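Local coordinates for perosamine synthetase (Caulobacter crescentus, PDB 3BN1), which transfers an amino group from L-glutamate to GDP-4-keto-6-deoxy-D-mannose, making GDP-perosamine with the help of pyridoxal 5'-phosphate, at residues P84-I89 and F320-I325; L104-P109 and L337-A342; T291-E296 and E341-D346. All blocks are in the same frame, centred on the assembly; numbering follows the deposited sequence.

Interaction 1: P84-I89 and F320-I325; sequences PSLTYI and FHPMHI. With AKG (2-oxoglutaric acid), chain G.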
ATOM      1  N   PRO A  84      -2.073 -18.951  13.760  1.00  7.66           N
ATOM      2  CA  PRO A  84      -1.224 -19.269  14.912  1.00 11.49           C
ATOM      3  C   PRO A  84      -0.962 -17.997  15.732  1.00 10.77           C
ATOM      4  O   PRO A  84      -0.827 -16.906  15.192  1.00 12.30           O
ATOM      5  CB  PRO A  84       0.067 -19.787  14.283  1.00  6.16           C
ATOM      6  CG  PRO A  84       0.031 -19.380  12.842  1.00 15.27           C
ATOM      7  CD  PRO A  84      -1.409 -19.223  12.462  1.00 14.03           C
ATOM      8  N   SER A  85      -0.943 -18.128  17.046  1.00  7.59           N
ATOM      9  CA  SER A  85      -0.610 -16.996  17.929  1.00  7.63           C
ATOM     10  C   SER A  85       0.833 -16.603  17.640  1.00  9.73           C
ATOM     11  O   SER A  85       1.139 -15.415  17.599  1.00  9.00           O
ATOM     12  CB  SER A  85      -0.698 -17.353  19.411  1.00  9.31           C
ATOM     13  OG  SER A  85      -0.655 -16.188  20.225  1.00 15.02           O
ATOM     14  N   LEU A  86       1.696 -17.606  17.399  1.00 11.12           N
ATOM     15  CA  LEU A  86       3.109 -17.343  17.036  1.00  4.95           C
ATOM     16  C   LEU A  86       3.290 -17.015  15.568  1.00  5.92           C
ATOM     17  O   LEU A  86       3.363 -17.927  14.722  1.00  9.61           O
ATOM     18  CB  LEU A  86       4.018 -18.514  17.387  1.00  5.12           C
ATOM     19  CG  LEU A  86       5.535 -18.143  17.403  1.00 10.94           C
ATOM     20  CD1 LEU A  86       5.847 -17.227  18.602  1.00  8.02           C
ATOM     21  CD2 LEU A  86       6.426 -19.374  17.523  1.00  7.22           C
ATOM     22  N   THR A  87       3.355 -15.715  15.276  1.00 13.67           N
ATOM     23  CA  THR A  87       3.484 -15.197  13.892  1.00  5.69           C
ATOM     24  C   THR A  87       3.727 -13.684  13.958  1.00  4.00           C
ATOM     25  O   THR A  87       3.596 -13.055  15.030  1.00  7.42           O
ATOM     26  CB  THR A  87       2.239 -15.481  12.993  1.00 14.59           C
ATOM     27  OG1 THR A  87       2.476 -15.018  11.650  1.00  5.67           O
ATOM     28  CG2 THR A  87       0.977 -14.790  13.498  1.00  8.42           C
ATOM     29  N   TYR A  88       3.979 -13.113  12.787  1.00 11.67           N
ATOM     30  CA  TYR A  88       4.104 -11.680  12.648  1.00  7.87           C
ATOM     31  C   TYR A  88       2.648 -11.150  12.644  1.00  1.81           C
ATOM     32  O   TYR A  88       1.726 -11.753  12.109  1.00  7.26           O
ATOM     33  CB  TYR A  88       4.817 -11.328  11.341  1.00  6.53           C
ATOM     34  CG  TYR A  88       4.886  -9.835  11.236  1.00 13.05           C
ATOM     35  CD1 TYR A  88       5.581  -9.088  12.200  1.00 13.28           C
ATOM     36  CD2 TYR A  88       4.200  -9.180  10.203  1.00 15.43           C
ATOM     37  CE1 TYR A  88       5.685  -7.738  12.072  1.00  4.70           C
ATOM     38  CE2 TYR A  88       4.288  -7.843  10.075  1.00  9.24           C
ATOM     39  CZ  TYR A  88       4.972  -7.131  11.030  1.00 10.90           C
ATOM     40  OH  TYR A  88       4.973  -5.771  10.921  1.00 11.98           O
ATOM     41  N   ILE A  89       2.442 -10.016  13.297  1.00 11.30           N
ATOM     42  CA  ILE A  89       1.120  -9.563  13.579  1.00  6.06           C
ATOM     43  C   ILE A  89       0.244  -9.276  12.390  1.00  7.82           C
ATOM     44  O   ILE A  89      -0.994  -9.279  12.535  1.00 13.89           O
ATOM     45  CB  ILE A  89       1.149  -8.298  14.389  1.00  5.27           C
ATOM     46  CG1 ILE A  89      -0.192  -8.089  15.110  1.00  8.62           C
ATOM     47  CG2 ILE A  89       1.635  -7.164  13.483  1.00  4.57           C
ATOM     48  CD1 ILE A  89      -0.112  -6.998  16.209  1.00  7.17           C
ATOM     49  N   PHE A 320       9.014 -13.859  17.360  1.00  7.64           N
ATOM     50  CA  PHE A 320       7.823 -13.024  17.496  1.00  6.88           C
ATOM     51  C   PHE A 320       7.100 -13.237  18.777  1.00 10.62           C
ATOM     52  O   PHE A 320       7.007 -14.384  19.241  1.00  8.04           O
ATOM     53  CB  PHE A 320       6.834 -13.482  16.441  1.00  5.33           C
ATOM     54  CG  PHE A 320       7.347 -13.333  15.049  1.00 14.97           C
ATOM     55  CD1 PHE A 320       7.551 -12.068  14.537  1.00  5.54           C
ATOM     56  CD2 PHE A 320       7.525 -14.449  14.217  1.00 20.39           C
ATOM     57  CE1 PHE A 320       8.012 -11.872  13.261  1.00  5.02           C
ATOM     58  CE2 PHE A 320       7.950 -14.284  12.849  1.00 14.55           C
ATOM     59  CZ  PHE A 320       8.209 -13.006  12.401  1.00 16.12           C
ATOM     60  N   HIS A 321       6.523 -12.154  19.315  1.00 12.46           N
ATOM     61  CA  HIS A 321       5.748 -12.287  20.555  1.00 10.93           C
ATOM     62  C   HIS A 321       4.441 -12.871  20.147  1.00 12.25           C
ATOM     63  O   HIS A 321       3.845 -12.371  19.192  1.00  9.69           O
ATOM     64  CB  HIS A 321       5.436 -10.921  21.222  1.00  9.90           C
ATOM     65  CG  HIS A 321       6.649 -10.151  21.609  1.00 16.97           C
ATOM     66  ND1 HIS A 321       7.784 -10.761  22.104  1.00 66.20           N
ATOM     67  CD2 HIS A 321       6.935  -8.830  21.521  1.00 27.97           C
ATOM     68  CE1 HIS A 321       8.721  -9.851  22.299  1.00 30.81           C
ATOM     69  NE2 HIS A 321       8.227  -8.669  21.975  1.00 28.03           N
ATOM     70  N   PRO A 322       3.948 -13.855  20.906  1.00 14.38           N
ATOM     71  CA  PRO A 322       2.657 -14.426  20.576  1.00  6.67           C
ATOM     72  C   PRO A 322       1.599 -13.292  20.560  1.00  3.80           C
ATOM     73  O   PRO A 322       1.608 -12.402  21.413  1.00 12.79           O
ATOM     74  CB  PRO A 322       2.426 -15.409  21.729  1.00  9.92           C
ATOM     75  CG  PRO A 322       3.788 -15.904  22.098  1.00  9.40           C
ATOM     76  CD  PRO A 322       4.662 -14.656  21.934  1.00  8.78           C
ATOM     77  N   MET A 323       0.656 -13.372  19.639  1.00  9.96           N
ATOM     78  CA  MET A 323      -0.358 -12.312  19.541  1.00 12.72           C
ATOM     79  C   MET A 323      -1.068 -12.069  20.855  1.00 17.31           C
ATOM     80  O   MET A 323      -1.426 -10.951  21.212  1.00 15.23           O
ATOM     81  CB  MET A 323      -1.515 -12.792  18.647  1.00  8.28           C
ATOM     82  CG  MET A 323      -1.078 -13.086  17.211  1.00 22.57           C
ATOM     83  SD  MET A 323      -0.535 -11.646  16.264  1.00 21.01           S
ATOM     84  CE  MET A 323       1.276 -11.422  16.998  1.00 11.03           C
ATOM     85  N   HIS A 324      -1.476 -13.177  21.451  1.00  7.29           N
ATOM     86  CA  HIS A 324      -2.327 -13.101  22.632  1.00  6.21           C
ATOM     87  C   HIS A 324      -1.624 -12.423  23.797  1.00 11.55           C
ATOM     88  O   HIS A 324      -2.209 -12.246  24.864  1.00 12.31           O
ATOM     89  CB  HIS A 324      -2.952 -14.537  22.979  1.00  9.88           C
ATOM     90  CG  HIS A 324      -1.971 -15.508  23.565  1.00  7.56           C
ATOM     91  ND1 HIS A 324      -0.931 -16.033  22.823  1.00 12.74           N
ATOM     92  CD2 HIS A 324      -1.793 -15.966  24.834  1.00 11.80           C
ATOM     93  CE1 HIS A 324      -0.180 -16.801  23.598  1.00  6.73           C
ATOM     94  NE2 HIS A 324      -0.679 -16.774  24.827  1.00 12.29           N
ATOM     95  N   ILE A 325      -0.339 -12.108  23.647  1.00  4.77           N
ATOM     96  CA  ILE A 325       0.310 -11.495  24.803  1.00 17.81           C
ATOM     97  C   ILE A 325       0.500 -10.027  24.499  1.00 44.81           C
ATOM     98  O   ILE A 325       1.052  -9.320  25.313  1.00 14.45           O
ATOM     99  CB  ILE A 325       1.648 -12.099  25.298  1.00 19.61           C
ATOM    100  CG1 ILE A 325       2.778 -11.798  24.320  1.00 21.66           C
ATOM    101  CG2 ILE A 325       1.558 -13.583  25.436  1.00 15.70           C
ATOM    102  CD1 ILE A 325       4.231 -12.152  24.860  1.00 12.72           C
TER
HETATM  103  C1  AKG G 374      10.268  -8.336  10.456  1.00 43.32           C
HETATM  104  O1  AKG G 374      10.704  -7.370  11.140  1.00 99.89           O
HETATM  105  O2  AKG G 374      10.791  -9.475  10.533  1.00 99.89           O
HETATM  106  C2  AKG G 374       9.134  -8.127   9.534  1.00 45.47           C
HETATM  107  O5  AKG G 374       8.791  -9.023   8.789  1.00 53.97           O
HETATM  108  C3  AKG G 374       8.419  -6.793   9.600  1.00 29.63           C
HETATM  109  C4  AKG G 374       7.406  -6.656   8.484  1.00 24.02           C
HETATM  110  C5  AKG G 374       7.065  -5.199   8.321  1.00 16.59           C
HETATM  111  O3  AKG G 374       6.185  -4.900   7.469  1.00 20.44           O
HETATM  112  O4  AKG G 374       7.663  -4.254   9.127  1.00 26.46           O

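Interaction 2: L104-P109 and L337-A342; sequences LVDNDP and LKIAEA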
ATOM      1  N   LEU A 104      -6.935 -18.208  17.432  1.00  8.69           N
ATOM      2  CA  LEU A 104      -5.569 -18.525  17.622  1.00  4.25           C
ATOM      3  C   LEU A 104      -5.397 -19.968  17.943  1.00 25.10           C
ATOM      4  O   LEU A 104      -6.183 -20.548  18.682  1.00  6.25           O
ATOM      5  CB  LEU A 104      -4.896 -17.664  18.727  1.00 13.81           C
ATOM      6  CG  LEU A 104      -4.992 -16.131  18.630  1.00 11.00           C
ATOM      7  CD1 LEU A 104      -4.288 -15.421  19.759  1.00 10.10           C
ATOM      8  CD2 LEU A 104      -4.440 -15.678  17.262  1.00  8.97           C
ATOM      9  N   VAL A 105      -4.318 -20.494  17.379  1.00  6.36           N
ATOM     10  CA  VAL A 105      -3.919 -21.903  17.550  1.00 11.45           C
ATOM     11  C   VAL A 105      -2.406 -21.971  17.910  1.00  6.86           C
ATOM     12  O   VAL A 105      -1.609 -21.077  17.539  1.00  7.95           O
ATOM     13  CB  VAL A 105      -4.193 -22.744  16.263  1.00  6.90           C
ATOM     14  CG1 VAL A 105      -3.347 -22.212  15.072  1.00 11.00           C
ATOM     15  CG2 VAL A 105      -3.938 -24.218  16.560  1.00  4.84           C
ATOM     16  N   ASP A 106      -2.037 -22.996  18.685  1.00  8.88           N
ATOM     17  CA  ASP A 106      -0.672 -23.167  19.183  1.00  7.45           C
ATOM     18  C   ASP A 106       0.126 -23.780  18.061  1.00  6.05           C
ATOM     19  O   ASP A 106      -0.446 -24.226  17.077  1.00  8.32           O
ATOM     20  CB  ASP A 106      -0.631 -24.165  20.351  1.00  6.80           C
ATOM     21  CG  ASP A 106       0.389 -23.808  21.370  1.00  4.82           C
ATOM     22  OD1 ASP A 106       1.196 -22.907  21.075  1.00  3.89           O
ATOM     23  OD2 ASP A 106       0.399 -24.419  22.454  1.00  8.74           O
ATOM     24  N   ASN A 107       1.447 -23.762  18.201  1.00  9.39           N
ATOM     25  CA  ASN A 107       2.373 -24.315  17.214  1.00  5.91           C
ATOM     26  C   ASN A 107       3.174 -25.475  17.778  1.00  7.29           C
ATOM     27  O   ASN A 107       3.099 -25.785  18.974  1.00 11.59           O
ATOM     28  CB  ASN A 107       3.445 -23.286  16.816  1.00  7.86           C
ATOM     29  CG  ASN A 107       4.135 -22.654  18.012  1.00  8.67           C
ATOM     30  OD1 ASN A 107       3.564 -21.761  18.614  1.00 11.00           O
ATOM     31  ND2 ASN A 107       5.394 -22.966  18.253  1.00  5.75           N
ATOM     32  N   ASP A 108       3.971 -26.068  16.887  1.00 16.17           N
ATOM     33  CA  ASP A 108       4.846 -27.179  17.213  1.00 20.19           C
ATOM     34  C   ASP A 108       6.047 -26.583  17.922  1.00 11.83           C
ATOM     35  O   ASP A 108       6.574 -25.518  17.527  1.00 12.39           O
ATOM     36  CB  ASP A 108       5.305 -27.830  15.906  1.00 11.80           C
ATOM     37  CG  ASP A 108       6.221 -29.060  16.119  1.00 14.53           C
ATOM     38  OD1 ASP A 108       5.720 -30.208  16.149  1.00 35.76           O
ATOM     39  OD2 ASP A 108       7.452 -28.902  16.192  1.00 14.39           O
ATOM     40  N   PRO A 109       6.492 -27.283  18.954  1.00 11.88           N
ATOM     41  CA  PRO A 109       7.636 -26.807  19.731  1.00  9.83           C
ATOM     42  C   PRO A 109       8.978 -26.847  18.996  1.00 13.85           C
ATOM     43  O   PRO A 109       9.955 -26.210  19.429  1.00 11.22           O
ATOM     44  CB  PRO A 109       7.670 -27.768  20.908  1.00 14.20           C
ATOM     45  CG  PRO A 109       7.018 -29.029  20.324  1.00 13.31           C
ATOM     46  CD  PRO A 109       5.872 -28.474  19.558  1.00  5.24           C
ATOM     47  N   LEU A 337      -2.271 -22.166  24.453  1.00  8.34           N
ATOM     48  CA  LEU A 337      -1.256 -21.455  23.627  1.00 18.59           C
ATOM     49  C   LEU A 337       0.127 -21.502  24.309  1.00 16.35           C
ATOM     50  O   LEU A 337       1.025 -20.677  24.088  1.00 13.51           O
ATOM     51  CB  LEU A 337      -1.656 -20.005  23.322  1.00  6.79           C
ATOM     52  CG  LEU A 337      -2.974 -19.937  22.532  1.00  2.90           C
ATOM     53  CD1 LEU A 337      -3.467 -18.513  22.587  1.00 11.53           C
ATOM     54  CD2 LEU A 337      -2.895 -20.514  21.040  1.00  5.08           C
ATOM     55  N   LYS A 338       0.297 -22.540  25.122  1.00 12.65           N
ATOM     56  CA  LYS A 338       1.513 -22.667  25.898  1.00 19.81           C
ATOM     57  C   LYS A 338       2.801 -22.837  25.093  1.00 13.80           C
ATOM     58  O   LYS A 338       3.841 -22.356  25.518  1.00 15.20           O
ATOM     59  CB  LYS A 338       1.308 -23.718  27.000  1.00 17.14           C
ATOM     60  CG  LYS A 338       0.216 -23.285  28.020  1.00 21.45           C
ATOM     61  CD  LYS A 338      -0.298 -24.378  28.995  1.00 51.46           C
ATOM     62  CE  LYS A 338       0.201 -24.197  30.442  1.00 99.89           C
ATOM     63  NZ  LYS A 338       0.715 -22.817  30.725  1.00 99.89           N
ATOM     64  N   ILE A 339       2.753 -23.533  23.956  1.00 13.63           N
ATOM     65  CA  ILE A 339       3.984 -23.734  23.193  1.00 10.50           C
ATOM     66  C   ILE A 339       4.396 -22.397  22.610  1.00 11.98           C
ATOM     67  O   ILE A 339       5.555 -22.006  22.737  1.00 13.99           O
ATOM     68  CB  ILE A 339       3.942 -24.794  22.068  1.00 13.52           C
ATOM     69  CG1 ILE A 339       3.526 -26.188  22.553  1.00  9.50           C
ATOM     70  CG2 ILE A 339       5.355 -24.934  21.484  1.00  8.40           C
ATOM     71  CD1 ILE A 339       4.355 -26.672  23.768  1.00 17.41           C
ATOM     72  N   ALA A 340       3.437 -21.655  22.053  1.00 11.43           N
ATOM     73  CA  ALA A 340       3.759 -20.341  21.474  1.00 13.00           C
ATOM     74  C   ALA A 340       4.414 -19.414  22.545  1.00 17.63           C
ATOM     75  O   ALA A 340       5.374 -18.684  22.280  1.00  6.98           O
ATOM     76  CB  ALA A 340       2.445 -19.696  20.946  1.00  4.73           C
ATOM     77  N   GLU A 341       3.886 -19.437  23.764  1.00 11.11           N
ATOM     78  CA  GLU A 341       4.449 -18.610  24.846  1.00 10.95           C
ATOM     79  C   GLU A 341       5.883 -18.981  25.165  1.00  9.23           C
ATOM     80  O   GLU A 341       6.744 -18.088  25.305  1.00 16.31           O
ATOM     81  CB  GLU A 341       3.623 -18.764  26.120  1.00 10.62           C
ATOM     82  CG  GLU A 341       2.253 -18.063  26.035  1.00 21.28           C
ATOM     83  CD  GLU A 341       1.287 -18.583  27.076  1.00 24.90           C
ATOM     84  OE1 GLU A 341       1.714 -19.261  28.044  1.00 27.01           O
ATOM     85  OE2 GLU A 341       0.085 -18.385  26.870  1.00 16.08           O
ATOM     86  N   ALA A 342       6.144 -20.303  25.242  1.00 12.27           N
ATOM     87  CA  ALA A 342       7.497 -20.842  25.531  1.00  9.52           C
ATOM     88  C   ALA A 342       8.486 -20.430  24.425  1.00 15.11           C
ATOM     89  O   ALA A 342       9.601 -19.957  24.677  1.00 14.48           O
ATOM     90  CB  ALA A 342       7.443 -22.429  25.605  1.00  8.75           C
TER
HETATM   91  O   HOH W   1      -0.831 -25.314  24.578  1.00 17.98           O

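Interaction 3: T291-E296 and E341-D346; sequences TVRLGE and EACGVD. With NA (sodium ion), chain F.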
ATOM      1  N   THR A 291      17.001 -20.020  13.620  1.00  9.89           N
ATOM      2  CA  THR A 291      16.370 -19.794  14.916  1.00  2.90           C
ATOM      3  C   THR A 291      16.688 -20.865  15.963  1.00 15.32           C
ATOM      4  O   THR A 291      16.387 -22.031  15.763  1.00 18.94           O
ATOM      5  CB  THR A 291      14.792 -19.580  14.735  1.00 10.46           C
ATOM      6  OG1 THR A 291      14.506 -18.515  13.804  1.00 16.17           O
ATOM      7  CG2 THR A 291      14.043 -19.265  16.053  1.00  2.86           C
ATOM      8  N   VAL A 292      17.321 -20.477  17.075  1.00 15.53           N
ATOM      9  CA  VAL A 292      17.594 -21.432  18.147  1.00 19.94           C
ATOM     10  C   VAL A 292      16.665 -21.093  19.319  1.00  9.83           C
ATOM     11  O   VAL A 292      16.074 -19.998  19.354  1.00 12.42           O
ATOM     12  CB  VAL A 292      19.034 -21.322  18.747  1.00  5.99           C
ATOM     13  CG1 VAL A 292      20.147 -21.755  17.807  1.00  7.69           C
ATOM     14  CG2 VAL A 292      19.348 -19.961  19.321  1.00 16.35           C
ATOM     15  N   ARG A 293      16.569 -22.014  20.283  1.00 10.52           N
ATOM     16  CA  ARG A 293      15.836 -21.769  21.521  1.00 11.66           C
ATOM     17  C   ARG A 293      16.937 -21.982  22.535  1.00 10.72           C
ATOM     18  O   ARG A 293      17.742 -22.938  22.480  1.00 11.95           O
ATOM     19  CB  ARG A 293      14.612 -22.671  21.782  1.00  6.00           C
ATOM     20  CG  ARG A 293      13.633 -22.582  20.610  1.00 53.13           C
ATOM     21  CD  ARG A 293      12.419 -23.493  20.773  1.00 20.01           C
ATOM     22  NE  ARG A 293      11.772 -23.236  22.039  1.00 11.65           N
ATOM     23  CZ  ARG A 293      10.748 -23.919  22.559  1.00 15.30           C
ATOM     24  NH1 ARG A 293      10.201 -24.917  21.887  1.00 20.09           N
ATOM     25  NH2 ARG A 293      10.283 -23.602  23.771  1.00 11.35           N
ATOM     26  N   LEU A 294      17.042 -20.966  23.371  1.00 13.60           N
ATOM     27  CA  LEU A 294      18.043 -20.951  24.395  1.00 11.89           C
ATOM     28  C   LEU A 294      17.799 -22.113  25.318  1.00  7.32           C
ATOM     29  O   LEU A 294      16.651 -22.513  25.580  1.00 14.48           O
ATOM     30  CB  LEU A 294      18.021 -19.626  25.163  1.00 24.90           C
ATOM     31  CG  LEU A 294      18.364 -18.435  24.269  1.00 14.16           C
ATOM     32  CD1 LEU A 294      19.008 -17.443  25.179  1.00 28.37           C
ATOM     33  CD2 LEU A 294      19.259 -18.758  23.065  1.00 15.86           C
ATOM     34  N   GLY A 295      18.924 -22.596  25.843  1.00 13.11           N
ATOM     35  CA  GLY A 295      18.939 -23.720  26.764  1.00 26.09           C
ATOM     36  C   GLY A 295      18.261 -23.288  28.045  1.00 13.98           C
ATOM     37  O   GLY A 295      18.422 -22.149  28.519  1.00 11.79           O
ATOM     38  N   GLU A 296      17.488 -24.200  28.614  1.00 19.73           N
ATOM     39  CA  GLU A 296      16.758 -23.824  29.820  1.00 27.68           C
ATOM     40  C   GLU A 296      17.694 -23.626  30.991  1.00 93.08           C
ATOM     41  O   GLU A 296      17.395 -22.946  31.968  1.00 20.17           O
ATOM     42  CB  GLU A 296      15.734 -24.884  30.191  1.00 47.31           C
ATOM     43  CG  GLU A 296      15.594 -25.961  29.158  1.00 28.45           C
ATOM     44  CD  GLU A 296      14.721 -27.143  29.622  1.00 99.89           C
ATOM     45  OE1 GLU A 296      15.094 -27.778  30.641  1.00 99.89           O
ATOM     46  OE2 GLU A 296      13.681 -27.440  28.970  1.00 99.89           O
ATOM     47  N   GLU A 341       3.886 -19.437  23.764  1.00 11.11           N
ATOM     48  CA  GLU A 341       4.449 -18.610  24.846  1.00 10.95           C
ATOM     49  C   GLU A 341       5.883 -18.981  25.165  1.00  9.23           C
ATOM     50  O   GLU A 341       6.744 -18.088  25.305  1.00 16.31           O
ATOM     51  CB  GLU A 341       3.623 -18.764  26.120  1.00 10.62           C
ATOM     52  CG  GLU A 341       2.253 -18.063  26.035  1.00 21.28           C
ATOM     53  CD  GLU A 341       1.287 -18.583  27.076  1.00 24.90           C
ATOM     54  OE1 GLU A 341       1.714 -19.261  28.044  1.00 27.01           O
ATOM     55  OE2 GLU A 341       0.085 -18.385  26.870  1.00 16.08           O
ATOM     56  N   ALA A 342       6.144 -20.303  25.242  1.00 12.27           N
ATOM     57  CA  ALA A 342       7.497 -20.842  25.531  1.00  9.52           C
ATOM     58  C   ALA A 342       8.486 -20.430  24.425  1.00 15.11           C
ATOM     59  O   ALA A 342       9.601 -19.957  24.677  1.00 14.48           O
ATOM     60  CB  ALA A 342       7.443 -22.429  25.605  1.00  8.75           C
ATOM     61  N   CYS A 343       8.049 -20.579  23.181  1.00  7.38           N
ATOM     62  CA  CYS A 343       8.906 -20.219  22.058  1.00  9.19           C
ATOM     63  C   CYS A 343       9.215 -18.747  22.048  1.00  9.94           C
ATOM     64  O   CYS A 343      10.342 -18.357  21.787  1.00 10.66           O
ATOM     65  CB  CYS A 343       8.319 -20.617  20.729  1.00  6.33           C
ATOM     66  SG  CYS A 343       8.236 -22.421  20.498  1.00 12.52           S
ATOM     67  N   GLY A 344       8.202 -17.946  22.367  1.00 14.21           N
ATOM     68  CA  GLY A 344       8.383 -16.503  22.435  1.00 22.42           C
ATOM     69  C   GLY A 344       9.387 -16.113  23.506  1.00 13.36           C
ATOM     70  O   GLY A 344      10.098 -15.104  23.384  1.00 10.67           O
ATOM     71  N   VAL A 345       9.381 -16.853  24.606  1.00  9.26           N
ATOM     72  CA  VAL A 345      10.295 -16.599  25.711  1.00 15.48           C
ATOM     73  C   VAL A 345      11.759 -16.925  25.377  1.00 19.22           C
ATOM     74  O   VAL A 345      12.678 -16.113  25.567  1.00 10.13           O
ATOM     75  CB  VAL A 345       9.863 -17.462  26.907  1.00  7.00           C
ATOM     76  CG1 VAL A 345      10.976 -17.537  27.972  1.00 15.62           C
ATOM     77  CG2 VAL A 345       8.588 -16.893  27.474  1.00 18.87           C
ATOM     78  N   ASP A 346      11.979 -18.119  24.841  1.00 13.57           N
ATOM     79  CA  ASP A 346      13.343 -18.572  24.606  1.00 15.63           C
ATOM     80  C   ASP A 346      13.889 -18.500  23.159  1.00 19.97           C
ATOM     81  O   ASP A 346      15.056 -18.814  22.916  1.00 11.14           O
ATOM     82  CB  ASP A 346      13.533 -19.969  25.294  1.00 11.64           C
ATOM     83  CG  ASP A 346      12.885 -21.118  24.518  1.00 14.03           C
ATOM     84  OD1 ASP A 346      12.565 -20.947  23.333  1.00 16.10           O
ATOM     85  OD2 ASP A 346      12.700 -22.222  25.099  1.00 20.44           O
TER
HETATM   86 NA    NA F 373      17.071 -20.473  32.389  1.00 42.67          NA
HETATM   87  O   HOH W   2      14.343 -22.593  26.986  1.00 18.86           O
HETATM   88  O   HOH W   3      17.527 -20.957  34.793  1.00 44.67           O
HETATM   89  O   HOH W   4      16.866 -17.663  32.123  1.00 21.34           O
HETATM   90  O   HOH W   5      17.107 -20.545  29.716  1.00 22.38           O

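Interaction 1: P84-I89 and F320-I325
The first torsions of S85 and H324 bring their polar ends together: the serine hydroxyl is turned opposite its own backbone N (chi1 -168°), while the imidazole stands between the N and carbonyl branches of its backbone (chi1 73°). The contact joins two loops of an aminotransferase of the aspartate aminotransferase fold, one following strand 80-84 of the central mixed sheet, the other following strand 317-318 of the smaller antiparallel sheet. S85 OG lies in the plane of the H324 ring, at its edge, in a short hydrogen bond of 2.6 Å to ND1. At the far side of that ring NE2 is bonded to E341, whose negative charge probably polarises the imidazole. The same serine is also held through its backbone, M323 N donating to S85 O over 2.9 Å.

Further along, the phenyl ring of F320 lies against the backbone of 87-88. Y88 N sits over the ring centre, 3.9 Å above the plane of F320; this amide is buried and has no hydrogen-bonding partner in the model. The rim atom CE1 of F320 meets CB of Y88 at 3.8 Å, and the two aromatic side chains run at a slant to each other. Y88 then carries its phenol ring away to the active site, where one face is covered by 2-oxoglutarate; Q215 and R233 of the second subunit bond to the same ligand. F320 thus backs the backbone from which this pocket residue projects.

M323, bent at both chi2 and chi3, curls back against the 84-89 loop. Its sulfur SD rests 3.8 Å from CG1 of I89, and its methyl CE lies 3.5 Å from the carbonyl O of T87.

Interaction 2: L104-P109 and L337-A342
The D106 carboxylate faces helix 338-346 with its two oxygens, each using its syn lone pair, while CA of L337 lies over one face, 3.7 Å from D106 CG. OD1 accepts from A340 N at 2.7 Å and OD2 from I339 N at 2.9 Å, both donors lying close to the carboxylate plane. The amide of N107 has I339 CG2 over one face, 3.8 Å from ND2. Its OD1 approaches CB of A340 at 3.3 Å, and ND2 donates to D108 O.

Two backbone N-H groups of the first helical turn, otherwise without helical acceptors, are thereby satisfied by one acid from a distant loop. A water adds a third link, donating to D106 OD2 and accepting from K338 N. The positive end of the helix dipole would probably stabilise the carboxylate charge. Van der Waals contacts flank this pairing: CG2 of I339 rests on CA of P109 at 3.4 Å, and L337 CD2 on V105 C at 3.5 Å.

Helix 338-346 is therefore fastened where strand 101-105 ends, at the outer edge of the seven-stranded sheet beside strand 80-84, with K118 of helix 116-119 also touching D106.

Interaction 3: T291-E296 and E341-D346
R293 grips D346 side-on with two nitrogens, and this salt bridge is the tight heart of a crossing in which strand 291-294 runs almost perpendicular, at 93°, to the last turns of helix 338-346. R293 NE donates to D346 OD1 over 2.7 Å, nearly in the guanidinium plane and onto the syn lone pair. The second bond is less ideal: R293 NH2 reaches D346 OD2 at 3.1 Å, running out of both the guanidinium and the carboxylate plane, in keeping with the 49° between them. The aspartate's first torsion sets CG between its backbone N and carbonyl carbon, and the arginine chain bends at chi3 to meet it. SG of C343 lies over one face of the R293 guanidinium, 3.5 Å from NH1, and that same NH1 is bonded to P109 O, so the arginine is held at an edge, on a face and at its far nitrogen.

The backbone closes the packed side. L294 N donates to the carbonyl O of D346 at 3.0 Å, almost straight at 172°, and CG of L294 sits beside that oxygen.

Beyond L294 the contact becomes looser and mediated by water. A water donates to both L294 O and D346 OD2, the latter at 2.5 Å, bridging backbone and carboxylate. The carbonyl O of E296 binds a sodium ion at 2.5 Å, whose shell is completed by three waters and the carbonyl O of L298.

In the fold, D346 ends the helix and leads directly into strand 347-350, which runs antiparallel to strand 290-294 with V292 bonded to L348. The last turns of the helix thus meet strand 290-294 near its C-terminal end, just before the chain enters strand 347-350, while strand 274-275 flanks strand 290-294 on the other side.

How the interactions relate
From the N terminus, the loop after strand 80-84 and the end of strand 101-105 wait more than 200 residues for their partners. Interaction 1 closes a loop of 230 residues at 320-325, and interaction 2 one of 227 at 337-342. Interaction 3 closes a much shorter one, of 44 residues, from 291-296 to 341-346. Interactions 1 and 2 cross along the chain, as do 1 and 3, while 2 and 3 converge on helix 338-346 and share E341 and A342. Together they join one edge of the seven-stranded sheet, beside the active-site loop, to the four-stranded antiparallel sheet, with that helix as the common element.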